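Local structure of tRNA (cytidine-2'-O-)-methyltransferase TrmJ (4CNG) at residues N61-F66 with E72-M77; F38-V43 with D49-V54. The protein catalyses the 2'-O-methylation of cytidine at position 32 of tRNA, using S-adenosyl-L-methionine as methyl donor and working as a homodimer. The protein carries 1 engineered substitution. One frame throughout, in Å; residues are numbered along the deposited sequence.

How the contacts relate
Contact 2 is the deeper of the two: helix 33-45 covers strand 50-54 with buried apolar groups gathered round one aromatic ring. Contact 1 lies nearer the surface, where the short helices 60-64 and 71-77, which follow that strand in the chain, meet through isoleucines and an exposed glutamate. Neither has a hydrogen bond across it; contact 1 is also mainly apolar, but a carboxylate enters at its exposed border. Their centres are about 10 Å apart, and helices 33-45 and 71-77 both pack on Phe51: Val73 CG1 touches Phe51 CD2 at 3.6 Å, and Ile74 packs on Ala40.

Contact 1: N61-F66 with E72-M77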
loop_
_atom_site.group_PDB
_atom_site.type_symbol
_atom_site.label_atom_id
_atom_site.label_comp_id
_atom_site.label_asym_id
_atom_site.label_seq_id
_atom_site.Cartn_x
_atom_site.Cartn_y
_atom_site.Cartn_z
ATOM N N ASN A 61 6.931 9.367 -18.623
ATOM C CA ASN A 61 6.032 8.941 -19.659
ATOM C C ASN A 61 5.536 7.542 -19.371
ATOM O O ASN A 61 4.349 7.252 -19.514
ATOM C CB ASN A 61 6.749 8.965 -21.007
ATOM C CG ASN A 61 5.797 9.102 -22.179
ATOM O OD1 ASN A 61 4.877 9.920 -22.153
ATOM N ND2 ASN A 61 6.068 8.362 -23.249
ATOM N N GLU A 62 6.431 6.662 -18.953
ATOM C CA GLU A 62 6.058 5.295 -18.591
ATOM C C GLU A 62 5.192 5.264 -17.334
ATOM O O GLU A 62 4.274 4.471 -17.222
ATOM C CB GLU A 62 7.328 4.457 -18.396
ATOM C CG GLU A 62 7.087 2.968 -18.218
ATOM C CD GLU A 62 6.436 2.323 -19.434
ATOM O OE1 GLU A 62 6.639 2.826 -20.563
ATOM O OE2 GLU A 62 5.746 1.293 -19.267
ATOM N N ALA A 63 5.494 6.132 -16.386
ATOM C CA ALA A 63 4.763 6.157 -15.134
ATOM C C ALA A 63 3.286 6.486 -15.327
ATOM O O ALA A 63 2.441 5.988 -14.612
ATOM C CB ALA A 63 5.410 7.160 -14.193
ATOM N N ILE A 64 2.996 7.335 -16.295
ATOM C CA ILE A 64 1.616 7.717 -16.566
ATOM C C ILE A 64 0.726 6.495 -16.803
ATOM O O ILE A 64 -0.439 6.483 -16.397
ATOM C CB ILE A 64 1.505 8.698 -17.746
ATOM C CG1 ILE A 64 2.088 10.052 -17.338
ATOM C CG2 ILE A 64 0.064 8.830 -18.212
ATOM C CD1 ILE A 64 2.042 11.123 -18.405
ATOM N N LYS A 65 1.288 5.440 -17.386
ATOM C CA LYS A 65 0.517 4.221 -17.668
ATOM C C LYS A 65 0.030 3.523 -16.401
ATOM O O LYS A 65 -0.901 2.676 -16.490
ATOM C CB LYS A 65 1.368 3.250 -18.477
ATOM C CG LYS A 65 1.731 3.789 -19.853
ATOM C CD LYS A 65 2.773 2.927 -20.551
ATOM C CE LYS A 65 2.896 3.272 -22.032
ATOM N NZ LYS A 65 3.456 2.127 -22.797
ATOM N N PHE A 66 0.735 3.706 -15.284
ATOM C CA PHE A 66 0.390 3.018 -14.050
ATOM C C PHE A 66 -0.467 3.928 -13.173
ATOM O O PHE A 66 -0.797 3.580 -12.022
ATOM C CB PHE A 66 1.650 2.554 -13.302
ATOM C CG PHE A 66 2.461 1.513 -14.041
ATOM C CD1 PHE A 66 2.144 0.162 -13.939
ATOM C CD2 PHE A 66 3.524 1.883 -14.854
ATOM C CE1 PHE A 66 2.880 -0.786 -14.624
ATOM C CE2 PHE A 66 4.251 0.939 -15.556
ATOM C CZ PHE A 66 3.908 -0.396 -15.467
ATOM N N GLU A 72 -3.572 12.792 -14.767
ATOM C CA GLU A 72 -3.624 14.276 -14.695
ATOM C C GLU A 72 -2.761 14.813 -13.544
ATOM O O GLU A 72 -2.158 15.896 -13.614
ATOM C CB GLU A 72 -5.061 14.733 -14.495
ATOM C CG GLU A 72 -5.730 14.147 -13.268
ATOM C CD GLU A 72 -6.830 13.137 -13.604
ATOM O OE1 GLU A 72 -6.609 12.277 -14.483
ATOM O OE2 GLU A 72 -7.925 13.204 -12.993
ATOM N N VAL A 73 -2.614 13.965 -12.539
ATOM C CA VAL A 73 -1.758 14.241 -11.407
ATOM C C VAL A 73 -0.316 14.446 -11.859
ATOM O O VAL A 73 0.297 15.413 -11.500
ATOM C CB VAL A 73 -1.872 13.136 -10.338
ATOM C CG1 VAL A 73 -0.791 13.272 -9.282
ATOM C CG2 VAL A 73 -3.250 13.168 -9.685
ATOM N N ILE A 74 0.204 13.535 -12.666
ATOM C CA ILE A 74 1.581 13.625 -13.161
ATOM C C ILE A 74 1.772 14.818 -14.087
ATOM O O ILE A 74 2.720 15.601 -13.946
ATOM C CB ILE A 74 1.985 12.304 -13.844
ATOM C CG1 ILE A 74 2.146 11.222 -12.782
ATOM C CG2 ILE A 74 3.255 12.485 -14.675
ATOM C CD1 ILE A 74 2.324 9.845 -13.346
ATOM N N GLU A 75 0.869 14.953 -15.040
ATOM C CA GLU A 75 1.039 15.928 -16.094
ATOM C C GLU A 75 1.003 17.370 -15.591
ATOM O O GLU A 75 1.747 18.243 -16.076
ATOM C CB GLU A 75 -0.047 15.714 -17.133
ATOM C CG GLU A 75 0.070 14.389 -17.864
ATOM C CD GLU A 75 -1.267 13.872 -18.351
ATOM O OE1 GLU A 75 -2.147 14.701 -18.675
ATOM O OE2 GLU A 75 -1.444 12.637 -18.386
ATOM N N LYS A 76 0.128 17.628 -14.626
ATOM C CA LYS A 76 -0.111 18.993 -14.176
ATOM C C LYS A 76 0.193 19.248 -12.702
ATOM O O LYS A 76 0.815 20.256 -12.365
ATOM C CB LYS A 76 -1.553 19.407 -14.485
ATOM C CG LYS A 76 -1.961 19.200 -15.934
ATOM C CD LYS A 76 -1.295 20.218 -16.846
ATOM C CE LYS A 76 -1.211 19.708 -18.276
ATOM N NZ LYS A 76 -0.666 20.739 -19.201
ATOM N N MET A 77 -0.255 18.360 -11.820
ATOM C CA MET A 77 -0.166 18.653 -10.391
ATOM C C MET A 77 1.244 18.461 -9.808
ATOM O O MET A 77 1.704 19.266 -8.994
ATOM C CB MET A 77 -1.154 17.785 -9.639
ATOM C CG MET A 77 -1.118 17.981 -8.145
ATOM S SD MET A 77 -2.023 16.740 -7.245
ATOM C CE MET A 77 -1.687 17.255 -5.586
#
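The carbonyl oxygen of Ala63, a residue whose CB faces Ile74, accepts a hydrogen bond from the backbone N of Phe66, with 2.9 Å between Ala63 O and Phe66 N. This bond closes an i to i+3 turn, as does the one from Lys65 N to Glu62 O. Ile74 CD1 lies against this backbone, 3.9 Å from Ile64 N and 4.0 Å from Ala63 C. Its CG1 stands beside its own backbone N (chi1 -71°), and the extended second torsion carries CD1 out from helix 71-77 to this meeting point. Alanine suits position 63 because its small side chain lets the methyl come close; Ala63 CB is 4.2 Å from Ile74 CD1.

Ile64 lies obliquely across Ile74, its CG1 resting 3.8 Å from Ile74 CG2. Ile74 thus uses both arms, CG2 against Ile64 CG1 and CD1 against the backbone of 63-64, which a beta-branched residue can do. Farther out, the Ile64 and Glu75 side chains cross at about a right angle, Ile64 CD1 touching Glu75 CG and lying 3.8 Å from Glu75 OE2. Glutamate suits this border: CG and OE2 both lie against the isoleucine, and a residue that is exposed overall can keep its charge hydrated here. Glu75 also touches a crystal neighbour, so the lattice may influence its conformation.

Behind the interface, Met77 packs on Val43 of helix 33-45, while the Ile64 carbonyl is hydrogen-bonded to Ser67 OG. On the subunit side, Phe66 meets Tyr34 of the second subunit edge-to-face. The two short helices pack on each other within the crossover connection that joins the parallel neighbours 50-54 and 79-81, the latter outermost in this chain's sheet, in the SPOUT-type alpha/beta fold.

Contact 2: F38-V43 with D49-V54; sequences FIARLV and DEFYVV
Val43 sets its CG2 over one face of the Phe51 ring, a CH-pi contact of 4.1 Å from Val43 CG2 to the ring centroid, 14° off the normal. At the far end of the ring Ile39 CG2 approaches obliquely, 3.8 Å from Phe51 CE1. Ala40 meets the ring from the flank, CB 4.2 Å from Phe51 CE2, its short side chain letting the helix backbone come close. Residues 39, 40 and 43 share one side of helix 33-45.

With CG anti to the backbone N (chi1 175°), Phe51 extends from its strand to bridge the 10.3 Å between segment axes, which run almost antiparallel. Outside this shell, Ile39 and Val43 pack on Leu25 of strand 22-28, while Met78 touches Phe51. The Phe51 backbone is hydrogen-bonded to that of Lys79 in the neighbouring strand 79-81, and Glu50 makes salt bridges with Arg24 and Lys125. The helix is the crossover of the unit 22-28, 33-45, 50-54. The Ile39 side chain lies about 8 Å from the bound S-adenosyl-L-homocysteine, too far to touch it.

Buried and apolar, the contact rests on the hydrophobic effect and close van der Waals fit, with the weak CH-pi contact as an addition; surrounding side chains probably limit the ring's rotation.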
loop_
_atom_site.group_PDB
_atom_site.type_symbol
_atom_site.label_atom_id
_atom_site.label_comp_id
_atom_site.label_asym_id
_atom_site.label_seq_id
_atom_site.Cartn_x
_atom_site.Cartn_y
_atom_site.Cartn_z
ATOM N N PHE A 38 1.904 4.503 -9.551
ATOM C CA PHE A 38 1.045 4.059 -8.479
ATOM C C PHE A 38 0.894 5.107 -7.409
ATOM O O PHE A 38 -0.189 5.263 -6.833
ATOM C CB PHE A 38 1.573 2.748 -7.871
ATOM C CG PHE A 38 1.415 1.541 -8.740
ATOM C CD1 PHE A 38 0.290 1.368 -9.508
ATOM C CD2 PHE A 38 2.417 0.595 -8.779
ATOM C CE1 PHE A 38 0.121 0.201 -10.254
ATOM C CE2 PHE A 38 2.240 -0.584 -9.474
ATOM C CZ PHE A 38 1.166 -0.697 -10.318
ATOM N N ILE A 39 1.967 5.854 -7.115
ATOM C CA ILE A 39 1.873 6.937 -6.174
ATOM C C ILE A 39 0.959 8.063 -6.687
ATOM O O ILE A 39 0.131 8.577 -5.940
ATOM C CB ILE A 39 3.277 7.470 -5.822
ATOM C CG1 ILE A 39 4.020 6.438 -4.987
ATOM C CG2 ILE A 39 3.175 8.793 -5.089
ATOM C CD1 ILE A 39 5.513 6.659 -4.877
ATOM N N ALA A 40 1.086 8.403 -7.961
ATOM C CA ALA A 40 0.202 9.414 -8.524
ATOM C C ALA A 40 -1.275 9.030 -8.411
ATOM O O ALA A 40 -2.123 9.853 -8.118
ATOM C CB ALA A 40 0.586 9.703 -9.964
ATOM N N ARG A 41 -1.572 7.764 -8.637
ATOM C CA ARG A 41 -2.945 7.263 -8.454
ATOM C C ARG A 41 -3.409 7.463 -7.021
ATOM O O ARG A 41 -4.514 7.953 -6.773
ATOM C CB ARG A 41 -2.999 5.801 -8.862
ATOM C CG ARG A 41 -4.414 5.254 -8.874
ATOM C CD ARG A 41 -4.473 3.824 -9.357
ATOM N NE ARG A 41 -5.842 3.328 -9.319
ATOM C CZ ARG A 41 -6.250 2.247 -9.949
ATOM N NH1 ARG A 41 -5.402 1.469 -10.607
ATOM N NH2 ARG A 41 -7.510 1.893 -9.814
ATOM N N LEU A 42 -2.560 7.110 -6.055
ATOM C CA LEU A 42 -2.882 7.257 -4.638
ATOM C C LEU A 42 -3.129 8.712 -4.256
ATOM O O LEU A 42 -3.949 8.991 -3.390
ATOM C CB LEU A 42 -1.787 6.640 -3.784
ATOM C CG LEU A 42 -1.731 5.124 -3.804
ATOM C CD1 LEU A 42 -0.384 4.653 -3.318
ATOM C CD2 LEU A 42 -2.895 4.504 -3.017
ATOM N N VAL A 43 -2.372 9.645 -4.855
ATOM C CA VAL A 43 -2.581 11.062 -4.616
ATOM C C VAL A 43 -4.024 11.463 -4.898
ATOM O O VAL A 43 -4.621 12.249 -4.163
ATOM C CB VAL A 43 -1.560 11.887 -5.420
ATOM C CG1 VAL A 43 -1.936 13.361 -5.541
ATOM C CG2 VAL A 43 -0.184 11.762 -4.764
ATOM N N ASP A 49 -2.867 17.144 -1.036
ATOM C CA ASP A 49 -2.911 18.530 -1.471
ATOM C C ASP A 49 -1.766 18.925 -2.429
ATOM O O ASP A 49 -1.982 19.685 -3.354
ATOM C CB ASP A 49 -2.897 19.433 -0.247
ATOM C CG ASP A 49 -4.056 19.131 0.688
ATOM O OD1 ASP A 49 -5.180 19.502 0.326
ATOM O OD2 ASP A 49 -3.846 18.507 1.757
ATOM N N GLU A 50 -0.554 18.469 -2.157
ATOM C CA GLU A 50 0.656 18.846 -2.911
ATOM C C GLU A 50 1.496 17.594 -3.078
ATOM O O GLU A 50 1.531 16.740 -2.196
ATOM C CB GLU A 50 1.440 19.898 -2.117
ATOM C CG GLU A 50 0.704 21.207 -1.955
ATOM C CD GLU A 50 1.488 22.269 -1.206
ATOM O OE1 GLU A 50 2.543 21.975 -0.615
ATOM O OE2 GLU A 50 0.974 23.407 -1.124
ATOM N N PHE A 51 2.154 17.491 -4.228
ATOM C CA PHE A 51 2.876 16.301 -4.626
ATOM C C PHE A 51 4.169 16.752 -5.296
ATOM O O PHE A 51 4.136 17.283 -6.400
ATOM C CB PHE A 51 1.982 15.469 -5.581
ATOM C CG PHE A 51 2.627 14.250 -6.179
ATOM C CD1 PHE A 51 3.535 13.479 -5.506
ATOM C CD2 PHE A 51 2.214 13.838 -7.421
ATOM C CE1 PHE A 51 4.042 12.331 -6.069
ATOM C CE2 PHE A 51 2.715 12.685 -8.009
ATOM C CZ PHE A 51 3.664 11.947 -7.337
ATOM N N TYR A 52 5.279 16.484 -4.608
ATOM C CA TYR A 52 6.621 16.840 -5.068
ATOM C C TYR A 52 7.449 15.596 -5.275
ATOM O O TYR A 52 7.433 14.684 -4.449
ATOM C CB TYR A 52 7.338 17.740 -4.021
ATOM C CG TYR A 52 6.964 19.172 -4.047
ATOM C CD1 TYR A 52 5.713 19.605 -3.709
ATOM C CD2 TYR A 52 7.916 20.127 -4.318
ATOM C CE1 TYR A 52 5.372 20.934 -3.703
ATOM C CE2 TYR A 52 7.608 21.477 -4.315
ATOM C CZ TYR A 52 6.335 21.880 -3.949
ATOM O OH TYR A 52 6.002 23.216 -3.941
ATOM N N VAL A 53 8.248 15.608 -6.330
ATOM C CA VAL A 53 9.159 14.540 -6.619
ATOM C C VAL A 53 10.534 15.168 -6.850
ATOM O O VAL A 53 10.674 16.083 -7.654
ATOM C CB VAL A 53 8.672 13.733 -7.826
ATOM C CG1 VAL A 53 9.651 12.642 -8.156
ATOM C CG2 VAL A 53 7.344 13.069 -7.501
ATOM N N VAL A 54 11.513 14.703 -6.095
ATOM C CA VAL A 54 12.868 15.217 -6.150
ATOM C C VAL A 54 13.664 14.374 -7.150
ATOM O O VAL A 54 13.813 13.168 -6.988
ATOM C CB VAL A 54 13.508 15.137 -4.774
ATOM C CG1 VAL A 54 14.924 15.678 -4.847
ATOM C CG2 VAL A 54 12.722 15.891 -3.720
#